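Local coordinates for protein lactate dehydrogenase, adjacent gene encodes predicted malate dehydrogenase (Cryptosporidium parvum, PDB 4ND2) that probably catalyses the NAD-dependent interconversion of pyruvate and (S)-lactate, and binds pyruvate beside a dinucleotide cofactor analogue, at residues P83-D88 with E222-L227; C119-N122 with V126-S129; R155-Q160 with V213-I218; A171-G176 with M181-S186. One frame throughout, in Å; residues are numbered along the deposited sequence.

Interaction 1: residues P83-D88 with E222-L227; sequences PGRPKD and EVADNL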
loop_
_atom_site.group_PDB
_atom_site.type_symbol
_atom_site.label_atom_id
_atom_site.label_comp_id
_atom_site.label_asym_id
_atom_site.label_seq_id
_atom_site.Cartn_x
_atom_site.Cartn_y
_atom_site.Cartn_z
ATOM N N PRO A 83 -11.239 28.925 -17.993
ATOM C CA PRO A 83 -12.029 27.778 -18.447
ATOM C C PRO A 83 -11.819 27.418 -19.918
ATOM O O PRO A 83 -11.382 28.255 -20.705
ATOM C CB PRO A 83 -13.476 28.228 -18.205
ATOM C CG PRO A 83 -13.429 29.712 -18.251
ATOM C CD PRO A 83 -12.080 30.109 -17.724
ATOM N N GLY A 84 -12.123 26.171 -20.266
ATOM C CA GLY A 84 -12.079 25.711 -21.652
ATOM C C GLY A 84 -10.741 25.103 -22.027
ATOM O O GLY A 84 -9.688 25.654 -21.705
ATOM N N ARG A 85 -10.786 23.961 -22.710
ATOM C CA ARG A 85 -9.574 23.298 -23.193
ATOM C C ARG A 85 -8.944 24.089 -24.339
ATOM O O ARG A 85 -9.638 24.835 -25.035
ATOM C CB ARG A 85 -9.875 21.868 -23.665
ATOM C CG ARG A 85 -10.939 21.753 -24.751
ATOM C CD ARG A 85 -10.803 20.466 -25.552
ATOM N NE ARG A 85 -9.641 20.500 -26.444
ATOM C CZ ARG A 85 -9.381 19.609 -27.400
ATOM N NH1 ARG A 85 -10.196 18.580 -27.621
ATOM N NH2 ARG A 85 -8.291 19.749 -28.148
ATOM N N PRO A 86 -7.638 23.930 -24.542
ATOM C CA PRO A 86 -7.007 24.473 -25.741
ATOM C C PRO A 86 -7.498 23.740 -26.985
ATOM O O PRO A 86 -7.682 22.523 -26.947
ATOM C CB PRO A 86 -5.519 24.202 -25.515
ATOM C CG PRO A 86 -5.359 24.149 -24.040
ATOM C CD PRO A 86 -6.647 23.603 -23.500
ATOM N N LYS A 87 -7.722 24.480 -28.067
ATOM C CA LYS A 87 -8.150 23.884 -29.330
ATOM C C LYS A 87 -6.982 23.148 -29.987
ATOM O O LYS A 87 -7.038 21.933 -30.181
ATOM C CB LYS A 87 -8.704 24.962 -30.272
ATOM C CG LYS A 87 -9.271 24.426 -31.580
ATOM C CD LYS A 87 -9.640 25.553 -32.533
ATOM C CE LYS A 87 -9.974 25.019 -33.916
ATOM N NZ LYS A 87 -10.209 26.120 -34.891
ATOM N N ASP A 88 -5.925 23.892 -30.310
ATOM C CA ASP A 88 -4.785 23.359 -31.063
ATOM C C ASP A 88 -3.463 23.375 -30.293
ATOM O O ASP A 88 -2.623 22.503 -30.506
ATOM C CB ASP A 88 -4.610 24.143 -32.368
ATOM C CG ASP A 88 -5.833 24.068 -33.267
ATOM O OD1 ASP A 88 -6.426 22.975 -33.389
ATOM O OD2 ASP A 88 -6.198 25.106 -33.860
ATOM N N GLU A 222 -5.277 13.267 -28.200
ATOM C CA GLU A 222 -5.979 11.986 -28.257
ATOM C C GLU A 222 -6.931 11.827 -27.070
ATOM O O GLU A 222 -8.073 11.404 -27.236
ATOM C CB GLU A 222 -4.992 10.818 -28.279
ATOM C CG GLU A 222 -5.651 9.485 -28.612
ATOM C CD GLU A 222 -4.751 8.285 -28.392
ATOM O OE1 GLU A 222 -5.125 7.188 -28.850
ATOM O OE2 GLU A 222 -3.679 8.420 -27.763
ATOM N N VAL A 223 -6.449 12.161 -25.879
ATOM C CA VAL A 223 -7.277 12.113 -24.676
ATOM C C VAL A 223 -8.351 13.205 -24.742
ATOM O O VAL A 223 -9.535 12.928 -24.558
ATOM C CB VAL A 223 -6.427 12.275 -23.397
ATOM C CG1 VAL A 223 -7.314 12.338 -22.159
ATOM C CG2 VAL A 223 -5.423 11.133 -23.280
ATOM N N ALA A 224 -7.926 14.435 -25.023
ATOM C CA ALA A 224 -8.824 15.593 -25.055
ATOM C C ALA A 224 -9.980 15.439 -26.046
ATOM O O ALA A 224 -11.123 15.767 -25.722
ATOM C CB ALA A 224 -8.037 16.858 -25.366
ATOM N N ASP A 225 -9.683 14.941 -27.244
ATOM C CA ASP A 225 -10.710 14.754 -28.280
ATOM C C ASP A 225 -11.738 13.685 -27.912
ATOM O O ASP A 225 -12.877 13.732 -28.378
ATOM C CB ASP A 225 -10.070 14.412 -29.633
ATOM C CG ASP A 225 -9.368 15.600 -30.269
ATOM O OD1 ASP A 225 -9.519 16.739 -29.773
ATOM O OD2 ASP A 225 -8.661 15.397 -31.275
ATOM N N ASN A 226 -11.330 12.722 -27.090
ATOM C CA ASN A 226 -12.240 11.685 -26.605
ATOM C C ASN A 226 -13.083 12.158 -25.420
ATOM O O ASN A 226 -14.273 11.861 -25.350
ATOM C CB ASN A 226 -11.461 10.418 -26.236
ATOM C CG ASN A 226 -11.112 9.576 -27.449
ATOM O OD1 ASN A 226 -11.997 9.091 -28.148
ATOM N ND2 ASN A 226 -9.819 9.392 -27.702
ATOM N N LEU A 227 -12.466 12.893 -24.496
ATOM C CA LEU A 227 -13.180 13.436 -23.334
ATOM C C LEU A 227 -14.170 14.537 -23.721
ATOM O O LEU A 227 -15.209 14.690 -23.077
ATOM C CB LEU A 227 -12.192 13.987 -22.299
ATOM C CG LEU A 227 -11.262 12.978 -21.624
ATOM C CD1 LEU A 227 -10.246 13.704 -20.757
ATOM C CD2 LEU A 227 -12.046 11.969 -20.800
#
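Arg85 and Asp225 meet through their first torsions: CG of Arg85 sits between its own backbone N and carbonyl carbon (chi1 57°), and CG of Asp225 lies beside its backbone N (chi1 -72°). A further bend at chi3 of Arg85 (-72°) brings NH1 to Asp225, where it donates to OD1 at 2.9 Å in an almost straight bond. The carboxylate oxygen lies in the guanidinium plane, the acceptor is met nearly along its C-O axis, and the two flat groups are close to coplanar. One face of the guanidinium rests on the helix, where the methyl CB of Ala224 comes within 3.6 Å of Arg85 NH1. The other edge of the group is held by its own loop: Arg85 NE and NH2 both reach Pro86 O, at 2.9 Å and 3.1 Å, a side-on grip on a single carbonyl that fixes the rotation of the guanidinium. Helix 206-227 also packs on Leu46 and Gly43 of the second subunit. The side chain of Ala224 lies about 7 Å from the pyruvate, that of Arg85 about 7 Å from the cofactor analogue. One charged pair, backed by a methyl group, thus joins NAD-binding and C-terminal regions; with Asp225 exposed, solvent probably weakens its attraction.

Interaction 2: residues C119-N122 with V126-S129; sequences CITN and VMVS. With A3D (3-acetylpyridine adenine dinucleotide), chain C; PYR (pyruvic acid), chain D.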
loop_
_atom_site.group_PDB
_atom_site.type_symbol
_atom_site.label_atom_id
_atom_site.label_comp_id
_atom_site.label_asym_id
_atom_site.label_seq_id
_atom_site.Cartn_x
_atom_site.Cartn_y
_atom_site.Cartn_z
ATOM N N CYS A 119 3.982 23.574 -10.445
ATOM C CA CYS A 119 3.019 24.140 -11.387
ATOM C C CYS A 119 2.491 23.080 -12.343
ATOM O O CYS A 119 3.249 22.233 -12.815
ATOM C CB CYS A 119 3.656 25.272 -12.192
ATOM S SG CYS A 119 4.168 26.676 -11.188
ATOM N N ILE A 120 1.187 23.122 -12.605
ATOM C CA ILE A 120 0.553 22.284 -13.627
ATOM C C ILE A 120 -0.095 23.145 -14.724
ATOM O O ILE A 120 -0.158 22.733 -15.880
ATOM C CB ILE A 120 -0.491 21.331 -13.004
ATOM C CG1 ILE A 120 0.178 20.451 -11.937
ATOM C CG2 ILE A 120 -1.153 20.477 -14.082
ATOM C CD1 ILE A 120 -0.750 19.472 -11.256
ATOM N N THR A 121 -0.566 24.335 -14.351
ATOM C CA THR A 121 -1.198 25.287 -15.276
ATOM C C THR A 121 -0.436 25.450 -16.593
ATOM O O THR A 121 0.772 25.692 -16.585
ATOM C CB THR A 121 -1.316 26.673 -14.608
ATOM O OG1 THR A 121 -1.956 26.537 -13.333
ATOM C CG2 THR A 121 -2.113 27.636 -15.478
ATOM N N ASN A 122 -1.152 25.317 -17.711
ATOM C CA ASN A 122 -0.565 25.477 -19.049
ATOM C C ASN A 122 -0.604 26.928 -19.533
ATOM O O ASN A 122 -1.457 27.704 -19.084
ATOM C CB ASN A 122 -1.287 24.594 -20.076
ATOM C CG ASN A 122 -0.635 23.232 -20.248
ATOM O OD1 ASN A 122 0.591 23.116 -20.267
ATOM N ND2 ASN A 122 -1.456 22.197 -20.403
ATOM N N VAL A 126 6.430 27.961 -19.587
ATOM C CA VAL A 126 6.374 29.421 -19.501
ATOM C C VAL A 126 5.671 29.865 -18.216
ATOM O O VAL A 126 6.081 30.844 -17.593
ATOM C CB VAL A 126 5.682 30.039 -20.737
ATOM C CG1 VAL A 126 5.667 31.559 -20.645
ATOM C CG2 VAL A 126 6.391 29.589 -22.008
ATOM N N MET A 127 4.628 29.140 -17.815
ATOM C CA MET A 127 3.927 29.437 -16.563
ATOM C C MET A 127 4.836 29.245 -15.348
ATOM O O MET A 127 4.797 30.048 -14.417
ATOM C CB MET A 127 2.664 28.582 -16.420
ATOM C CG MET A 127 1.530 28.930 -17.381
ATOM S SD MET A 127 0.856 30.602 -17.220
ATOM C CE MET A 127 1.849 31.505 -18.407
ATOM N N VAL A 128 5.656 28.193 -15.363
ATOM C CA VAL A 128 6.611 27.939 -14.278
ATOM C C VAL A 128 7.587 29.105 -14.140
ATOM O O VAL A 128 7.816 29.607 -13.039
ATOM C CB VAL A 128 7.428 26.644 -14.505
ATOM C CG1 VAL A 128 8.525 26.503 -13.453
ATOM C CG2 VAL A 128 6.525 25.422 -14.482
ATOM N N SER A 129 8.164 29.511 -15.270
ATOM C CA SER A 129 9.112 30.621 -15.316
ATOM C C SER A 129 8.457 31.912 -14.832
ATOM O O SER A 129 9.040 32.658 -14.045
ATOM C CB SER A 129 9.631 30.812 -16.743
ATOM O OG SER A 129 10.641 31.801 -16.788
HETATM P PA A3D C . -10.491 22.920 -14.693
HETATM O O1A A3D C . -11.241 21.645 -14.422
HETATM O O2A A3D C . -11.128 23.984 -15.548
HETATM O O5B A3D C . -10.095 23.582 -13.289
HETATM C C5B A3D C . -9.537 24.886 -13.186
HETATM C C4B A3D C . -9.927 25.442 -11.825
HETATM O O4B A3D C . -9.191 26.637 -11.556
HETATM C C3B A3D C . -11.411 25.801 -11.743
HETATM O O3B A3D C . -12.056 25.076 -10.690
HETATM C C2B A3D C . -11.428 27.296 -11.481
HETATM O O2B A3D C . -12.481 27.721 -10.611
HETATM C C1B A3D C . -10.062 27.529 -10.866
HETATM N N9A A3D C . -9.604 28.931 -10.961
HETATM C C8A A3D C . -9.804 29.806 -11.965
HETATM N N7A A3D C . -9.227 30.998 -11.670
HETATM C C5A A3D C . -8.654 30.887 -10.461
HETATM C C6A A3D C . -7.882 31.763 -9.558
HETATM N N6A A3D C . -7.599 33.044 -9.901
HETATM N N1A A3D C . -7.468 31.237 -8.380
HETATM C C2A A3D C . -7.735 29.967 -8.016
HETATM N N3A A3D C . -8.434 29.120 -8.793
HETATM C C4A A3D C . -8.906 29.518 -9.999
HETATM O O3 A3D C . -9.045 22.615 -15.346
HETATM P PN A3D C . -8.187 21.263 -15.116
HETATM O O1N A3D C . -8.721 20.199 -16.032
HETATM O O2N A3D C . -8.060 20.979 -13.645
HETATM O O5D A3D C . -6.746 21.735 -15.646
HETATM C C5D A3D C . -6.040 22.741 -14.926
HETATM C C4D A3D C . -4.817 23.229 -15.694
HETATM O O4D A3D C . -3.862 22.169 -15.819
HETATM C C3D A3D C . -5.131 23.698 -17.112
HETATM O O3D A3D C . -4.423 24.906 -17.390
HETATM C C2D A3D C . -4.606 22.593 -17.999
HETATM O O2D A3D C . -4.189 23.038 -19.293
HETATM C C1D A3D C . -3.426 22.103 -17.177
HETATM N N1N A3D C . -2.977 20.757 -17.526
HETATM C C2N A3D C . -1.662 20.558 -17.703
HETATM C C3N A3D C . -1.170 19.304 -18.036
HETATM C C7N A3D C . 0.298 19.081 -18.232
HETATM O O7N A3D C . 0.667 17.981 -18.588
HETATM C C8N A3D C . 1.278 20.186 -17.978
HETATM C C4N A3D C . -2.059 18.247 -18.180
HETATM C C5N A3D C . -3.414 18.474 -17.988
HETATM C C6N A3D C . -3.851 19.750 -17.661
HETATM C C PYR D . -1.402 17.098 -21.518
HETATM O O PYR D . -2.274 16.210 -21.375
HETATM O OXT PYR D . -0.231 16.804 -21.847
HETATM C CA PYR D . -1.753 18.506 -21.317
HETATM O O3 PYR D . -0.868 19.342 -21.225
HETATM C CB PYR D . -3.197 18.901 -21.232
#
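Met127, Cys119 and Val128 carry most of this buried contact, which packs the end of strand 116-119 and the following loop against helix 124-135. Met127 CG, lying beside its own backbone N (chi1 -70°), reaches Thr121 O at 3.4 Å and the carbonyl carbon of Asn122 at 3.6 Å. Beyond CG the chain bends at chi2 and chi3 and packs on Leu94, Asn97 and Leu101 of helix 94-111. At the next residue of the helix, the CG2 methyl of Val128 touches Cys119 CB at 3.7 Å, a small apolar contact. Thr121 directs its OG1 elsewhere, to Ala80 O, while its buried carbonyl, covered by Met127, has no hydrogen-bond partner in the model.

Asn122 faces the ligands from the other side of this loop. Its ND2 donates to O3 of the pyruvate at 3.0 Å and to the ribose O2D of the cofactor analogue at 3.1 Å, and its backbone N makes a weak bond to O3D. Asn122 OD1 accepts from Leu124 N, which fixes the amide with its nitrogen toward the ligands. On the helix side thioether and methyl groups thus cover backbone carbonyls; on the ligand side one amide nitrogen hydrogen-bonds both substrate and cofactor.

Interaction 3: residues R155-Q160 with V213-I218; sequences RTFIAQ and VCHTRI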
loop_
_atom_site.group_PDB
_atom_site.type_symbol
_atom_site.label_atom_id
_atom_site.label_comp_id
_atom_site.label_asym_id
_atom_site.label_seq_id
_atom_site.Cartn_x
_atom_site.Cartn_y
_atom_site.Cartn_z
ATOM N N ARG A 155 6.913 5.701 -21.960
ATOM C CA ARG A 155 7.175 4.371 -21.387
ATOM C C ARG A 155 6.028 3.392 -21.631
ATOM O O ARG A 155 6.251 2.227 -21.961
ATOM C CB ARG A 155 7.403 4.468 -19.878
ATOM C CG ARG A 155 8.670 5.189 -19.464
ATOM C CD ARG A 155 8.662 5.469 -17.969
ATOM N NE ARG A 155 8.970 4.273 -17.189
ATOM C CZ ARG A 155 8.939 4.201 -15.861
ATOM N NH1 ARG A 155 8.594 5.254 -15.130
ATOM N NH2 ARG A 155 9.253 3.063 -15.258
ATOM N N THR A 156 4.803 3.877 -21.448
ATOM C CA THR A 156 3.603 3.060 -21.611
ATOM C C THR A 156 3.460 2.541 -23.040
ATOM O O THR A 156 3.153 1.370 -23.244
ATOM C CB THR A 156 2.344 3.856 -21.202
ATOM O OG1 THR A 156 2.421 4.162 -19.804
ATOM C CG2 THR A 156 1.068 3.069 -21.465
ATOM N N PHE A 157 3.698 3.412 -24.016
ATOM C CA PHE A 157 3.574 3.041 -25.425
ATOM C C PHE A 157 4.638 2.025 -25.837
ATOM O O PHE A 157 4.349 1.096 -26.584
ATOM C CB PHE A 157 3.634 4.279 -26.327
ATOM C CG PHE A 157 2.543 5.290 -26.065
ATOM C CD1 PHE A 157 1.288 4.901 -25.597
ATOM C CD2 PHE A 157 2.765 6.636 -26.311
ATOM C CE1 PHE A 157 0.294 5.837 -25.365
ATOM C CE2 PHE A 157 1.769 7.575 -26.088
ATOM C CZ PHE A 157 0.536 7.175 -25.613
ATOM N N ILE A 158 5.857 2.194 -25.333
ATOM C CA ILE A 158 6.924 1.216 -25.557
ATOM C C ILE A 158 6.536 -0.119 -24.925
ATOM O O ILE A 158 6.657 -1.171 -25.557
ATOM C CB ILE A 158 8.268 1.691 -24.968
ATOM C CG1 ILE A 158 8.760 2.936 -25.711
ATOM C CG2 ILE A 158 9.315 0.581 -25.052
ATOM C CD1 ILE A 158 9.772 3.755 -24.939
ATOM N N ALA A 159 6.064 -0.062 -23.680
ATOM C CA ALA A 159 5.664 -1.259 -22.936
ATOM C C ALA A 159 4.536 -2.015 -23.629
ATOM O O ALA A 159 4.534 -3.249 -23.656
ATOM C CB ALA A 159 5.249 -0.885 -21.521
ATOM N N GLN A 160 3.584 -1.272 -24.188
ATOM C CA GLN A 160 2.451 -1.875 -24.892
ATOM C C GLN A 160 2.880 -2.576 -26.182
ATOM O O GLN A 160 2.280 -3.580 -26.568
ATOM C CB GLN A 160 1.362 -0.831 -25.171
ATOM C CG GLN A 160 0.546 -0.491 -23.929
ATOM C CD GLN A 160 -0.442 0.647 -24.132
ATOM O OE1 GLN A 160 -0.196 1.579 -24.899
ATOM N NE2 GLN A 160 -1.562 0.584 -23.423
ATOM N N VAL A 213 7.041 7.801 -30.841
ATOM C CA VAL A 213 7.505 9.168 -30.585
ATOM C C VAL A 213 6.411 10.179 -30.946
ATOM O O VAL A 213 6.134 11.106 -30.179
ATOM C CB VAL A 213 8.808 9.472 -31.364
ATOM C CG1 VAL A 213 9.124 10.965 -31.368
ATOM C CG2 VAL A 213 9.968 8.685 -30.773
ATOM N N CYS A 214 5.795 9.987 -32.109
ATOM C CA CYS A 214 4.691 10.834 -32.559
ATOM C C CYS A 214 3.495 10.742 -31.608
ATOM O O CYS A 214 2.906 11.759 -31.245
ATOM C CB CYS A 214 4.262 10.434 -33.974
ATOM S SG CYS A 214 2.848 11.352 -34.626
ATOM N N HIS A 215 3.157 9.518 -31.212
ATOM C CA HIS A 215 2.039 9.257 -30.303
ATOM C C HIS A 215 2.238 9.972 -28.964
ATOM O O HIS A 215 1.301 10.562 -28.420
ATOM C CB HIS A 215 1.889 7.748 -30.092
ATOM C CG HIS A 215 0.589 7.337 -29.473
ATOM N ND1 HIS A 215 0.347 6.047 -29.057
ATOM C CD2 HIS A 215 -0.535 8.040 -29.194
ATOM C CE1 HIS A 215 -0.872 5.968 -28.558
ATOM N NE2 HIS A 215 -1.429 7.164 -28.626
ATOM N N THR A 216 3.465 9.922 -28.451
ATOM C CA THR A 216 3.835 10.641 -27.232
ATOM C C THR A 216 3.598 12.143 -27.382
ATOM O O THR A 216 3.032 12.780 -26.493
ATOM C CB THR A 216 5.312 10.388 -26.866
ATOM O OG1 THR A 216 5.526 8.981 -26.707
ATOM C CG2 THR A 216 5.694 11.101 -25.575
ATOM N N ARG A 217 4.020 12.701 -28.515
ATOM C CA ARG A 217 3.904 14.141 -28.751
ATOM C C ARG A 217 2.454 14.621 -28.856
ATOM O O ARG A 217 2.132 15.702 -28.372
ATOM C CB ARG A 217 4.696 14.552 -29.998
ATOM C CG ARG A 217 6.203 14.455 -29.805
ATOM C CD ARG A 217 6.968 14.588 -31.114
ATOM N NE ARG A 217 7.114 15.976 -31.542
ATOM C CZ ARG A 217 7.719 16.360 -32.666
ATOM N NH1 ARG A 217 8.243 15.459 -33.494
ATOM N NH2 ARG A 217 7.802 17.652 -32.970
ATOM N N ILE A 218 1.588 13.817 -29.471
ATOM C CA ILE A 218 0.183 14.205 -29.684
ATOM C C ILE A 218 -0.795 13.600 -28.668
ATOM O O ILE A 218 -2.007 13.781 -28.794
ATOM C CB ILE A 218 -0.293 13.866 -31.119
ATOM C CG1 ILE A 218 -0.257 12.352 -31.397
ATOM C CG2 ILE A 218 0.551 14.617 -32.138
ATOM C CD1 ILE A 218 -1.532 11.603 -31.076
#
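Phe157 lays its ring flat against the imidazole of His215, an offset stack with centroids 3.7 Å apart and planes only 7° from parallel. Its CB points from helix 147-162 toward helix 206-227 and carries the ring across the gap, with CG beside the backbone N (chi1 -60°). CG lies outside the imidazole outline, with ND1 of His215 as its nearest atom across the contact; the overlap falls on the CZ end of the phenyl ring. On one side CD1 lies about equally far from ND1 and CE1 of His215, and CE1 of Phe157 approaches CE1 of His215 to 3.4 Å. On the other, CD2 is nearest Thr216 OG1 at 3.6 Å, a hydroxyl beside the ring edge whose hydrogen-bond partner is Ile212 O, and CE2 lies 3.6 Å from CG of His215. At the tip, CZ is under the middle of the imidazole, 3.5 Å from CE1 of His215 and 3.6 Å from NE2.

His215 matches this by extending CG away from its backbone N (chi1 -165°). NE2 is hydrogen-bonded to the carboxylate of Glu222 further along the same helix, which may favour the protonated imidazole. Thr156 and Gln160 pack on Thr49 of the second subunit, placing the stack near a subunit boundary. The arrangement is helix-to-helix packing through a ring pair in the alpha/beta C-terminal domain of the lactate/malate dehydrogenase fold; the first helix also carries Arg153, which binds pyruvate, probably through its carboxylate as in other lactate dehydrogenases.

Interaction 4: residues A171-G176 with M181-S186; sequences ANVIGG and MVPATS. Unlike the reference sequence in segment 181-186: Ala184 (reference Val).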
loop_
_atom_site.group_PDB
_atom_site.type_symbol
_atom_site.label_atom_id
_atom_site.label_comp_id
_atom_site.label_asym_id
_atom_site.label_seq_id
_atom_site.Cartn_x
_atom_site.Cartn_y
_atom_site.Cartn_z
ATOM N N ALA A 171 12.619 5.354 -19.947
ATOM C CA ALA A 171 12.467 6.267 -21.080
ATOM C C ALA A 171 12.187 7.690 -20.600
ATOM O O ALA A 171 11.387 7.895 -19.687
ATOM C CB ALA A 171 11.354 5.791 -21.998
ATOM N N ASN A 172 12.853 8.662 -21.220
ATOM C CA ASN A 172 12.727 10.058 -20.834
ATOM C C ASN A 172 12.225 10.921 -21.980
ATOM O O ASN A 172 12.594 10.709 -23.139
ATOM C CB ASN A 172 14.075 10.595 -20.350
ATOM C CG ASN A 172 14.415 10.127 -18.950
ATOM O OD1 ASN A 172 13.711 10.450 -17.992
ATOM N ND2 ASN A 172 15.493 9.362 -18.822
ATOM N N VAL A 173 11.367 11.878 -21.638
ATOM C CA VAL A 173 10.999 12.962 -22.534
ATOM C C VAL A 173 11.573 14.235 -21.925
ATOM O O VAL A 173 11.439 14.467 -20.721
ATOM C CB VAL A 173 9.470 13.100 -22.686
ATOM C CG1 VAL A 173 9.121 14.310 -23.546
ATOM C CG2 VAL A 173 8.875 11.831 -23.279
ATOM N N ILE A 174 12.225 15.042 -22.757
ATOM C CA ILE A 174 12.842 16.289 -22.311
ATOM C C ILE A 174 12.435 17.450 -23.212
ATOM O O ILE A 174 11.816 17.251 -24.258
ATOM C CB ILE A 174 14.382 16.170 -22.261
ATOM C CG1 ILE A 174 14.953 15.792 -23.635
ATOM C CG2 ILE A 174 14.793 15.142 -21.216
ATOM C CD1 ILE A 174 16.464 15.825 -23.695
ATOM N N GLY A 175 12.786 18.662 -22.792
ATOM C CA GLY A 175 12.438 19.874 -23.525
ATOM C C GLY A 175 11.133 20.462 -23.029
ATOM O O GLY A 175 10.640 20.093 -21.963
ATOM N N GLY A 176 10.577 21.388 -23.803
ATOM C CA GLY A 176 9.319 22.034 -23.449
ATOM C C GLY A 176 8.132 21.101 -23.597
ATOM O O GLY A 176 8.110 20.243 -24.483
ATOM N N MET A 181 8.475 18.757 -27.759
ATOM C CA MET A 181 9.014 17.846 -26.741
ATOM C C MET A 181 9.846 16.753 -27.409
ATOM O O MET A 181 9.561 16.352 -28.541
ATOM C CB MET A 181 7.897 17.225 -25.885
ATOM C CG MET A 181 7.035 16.180 -26.586
ATOM S SD MET A 181 5.802 15.436 -25.491
ATOM C CE MET A 181 4.681 16.814 -25.240
ATOM N N VAL A 182 10.871 16.279 -26.705
ATOM C CA VAL A 182 11.826 15.329 -27.269
ATOM C C VAL A 182 11.826 14.008 -26.498
ATOM O O VAL A 182 12.490 13.897 -25.469
ATOM C CB VAL A 182 13.254 15.921 -27.276
ATOM C CG1 VAL A 182 14.239 14.943 -27.909
ATOM C CG2 VAL A 182 13.274 17.255 -28.009
ATOM N N PRO A 183 11.068 13.008 -26.986
ATOM C CA PRO A 183 11.223 11.660 -26.444
ATOM C C PRO A 183 12.554 11.072 -26.909
ATOM O O PRO A 183 12.726 10.795 -28.096
ATOM C CB PRO A 183 10.027 10.894 -27.032
ATOM C CG PRO A 183 9.075 11.943 -27.499
ATOM C CD PRO A 183 9.938 13.086 -27.926
ATOM N N ALA A 184 13.488 10.915 -25.977
ATOM C CA ALA A 184 14.860 10.527 -26.306
ATOM C C ALA A 184 14.972 9.022 -26.534
ATOM O O ALA A 184 15.243 8.263 -25.606
ATOM C CB ALA A 184 15.807 10.974 -25.203
ATOM N N THR A 185 14.778 8.596 -27.778
ATOM C CA THR A 185 14.812 7.171 -28.112
ATOM C C THR A 185 16.172 6.523 -27.839
ATOM O O THR A 185 16.233 5.326 -27.573
ATOM C CB THR A 185 14.448 6.910 -29.589
ATOM O OG1 THR A 185 15.333 7.644 -30.440
ATOM C CG2 THR A 185 13.007 7.310 -29.878
ATOM N N SER A 186 17.249 7.306 -27.895
ATOM C CA SER A 186 18.604 6.760 -27.762
ATOM C C SER A 186 18.884 6.135 -26.392
ATOM O O SER A 186 19.666 5.187 -26.294
ATOM C CB SER A 186 19.654 7.835 -28.059
ATOM O OG SER A 186 19.702 8.808 -27.030
HETATM O O HOH W 1 14.946 7.885 -22.970
#
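Ile174 and Val182 face each other as an antiparallel hydrogen-bonded pair and exchange both of their backbone bonds. Val182 N gives its hydrogen to Ile174 O at 2.8 Å, and Ile174 N returns one to Val182 O at 3.0 Å; this second donor stands well above the carbonyl plane, 43° out of it. Val182 O also receives a CA-H contact from Val173. Two residues on, Ala184 N donates to Asn172 O at 3.0 Å. Past that bond the strands part and a water continues the ladder, accepting from Asn172 N at 2.8 Å and donating to Ala184 O at 2.7 Å.

Between these rungs Val173 and Pro183 form the non-hydrogen-bonded pair. Proline has no N-H to offer, and Val173 N is satisfied by Ser151 OG instead. The side chain of Asn172 takes no part in the ladder: its ND2 donates to Gly191 O of the third subunit. Gly176 N is taken by Ser302 OG.

Apolar groups cover both faces. Val173 CG2 lies alongside Pro183 CB at 4.0 Å, pointing the same way, and Val173 CG1 touches Met181 CB at 3.9 Å. On the face of Ile174 and Val182, Ile174 CG1, set between its backbone N and carbonyl carbon (chi1 58°), meets Val182 CB at 4.0 Å. The short hairpin flanks the turn that carries His177, the predicted proton acceptor. The backbone groups named here are thus satisfied by strand bonds, a water and serine hydroxyls, with nonpolar side chains on both faces.

Along the chain, interaction 1 opens first and closes last, so the other three fall between its two segments; interaction 2 ends before interaction 3 begins, and interaction 4 falls within interaction 3. Interactions 3 and 4 are neighbours, centres about 11 Å apart, and pack through Val213 on Thr185 and Arg217 on Met181 in the C-terminal region. Interactions 1 and 3 share helix 206-227 and touch through Glu222 OE2 and His215 NE2, 2.7 Å apart. Interaction 2 lies in the NAD-binding region, about 18 Å from interaction 1 between centres. Interaction 1 bridges the two regions: the cofactor lies on the NAD-binding one, while pyruvate takes residues from both, Arg90 and Asn122, Arg153 and His177.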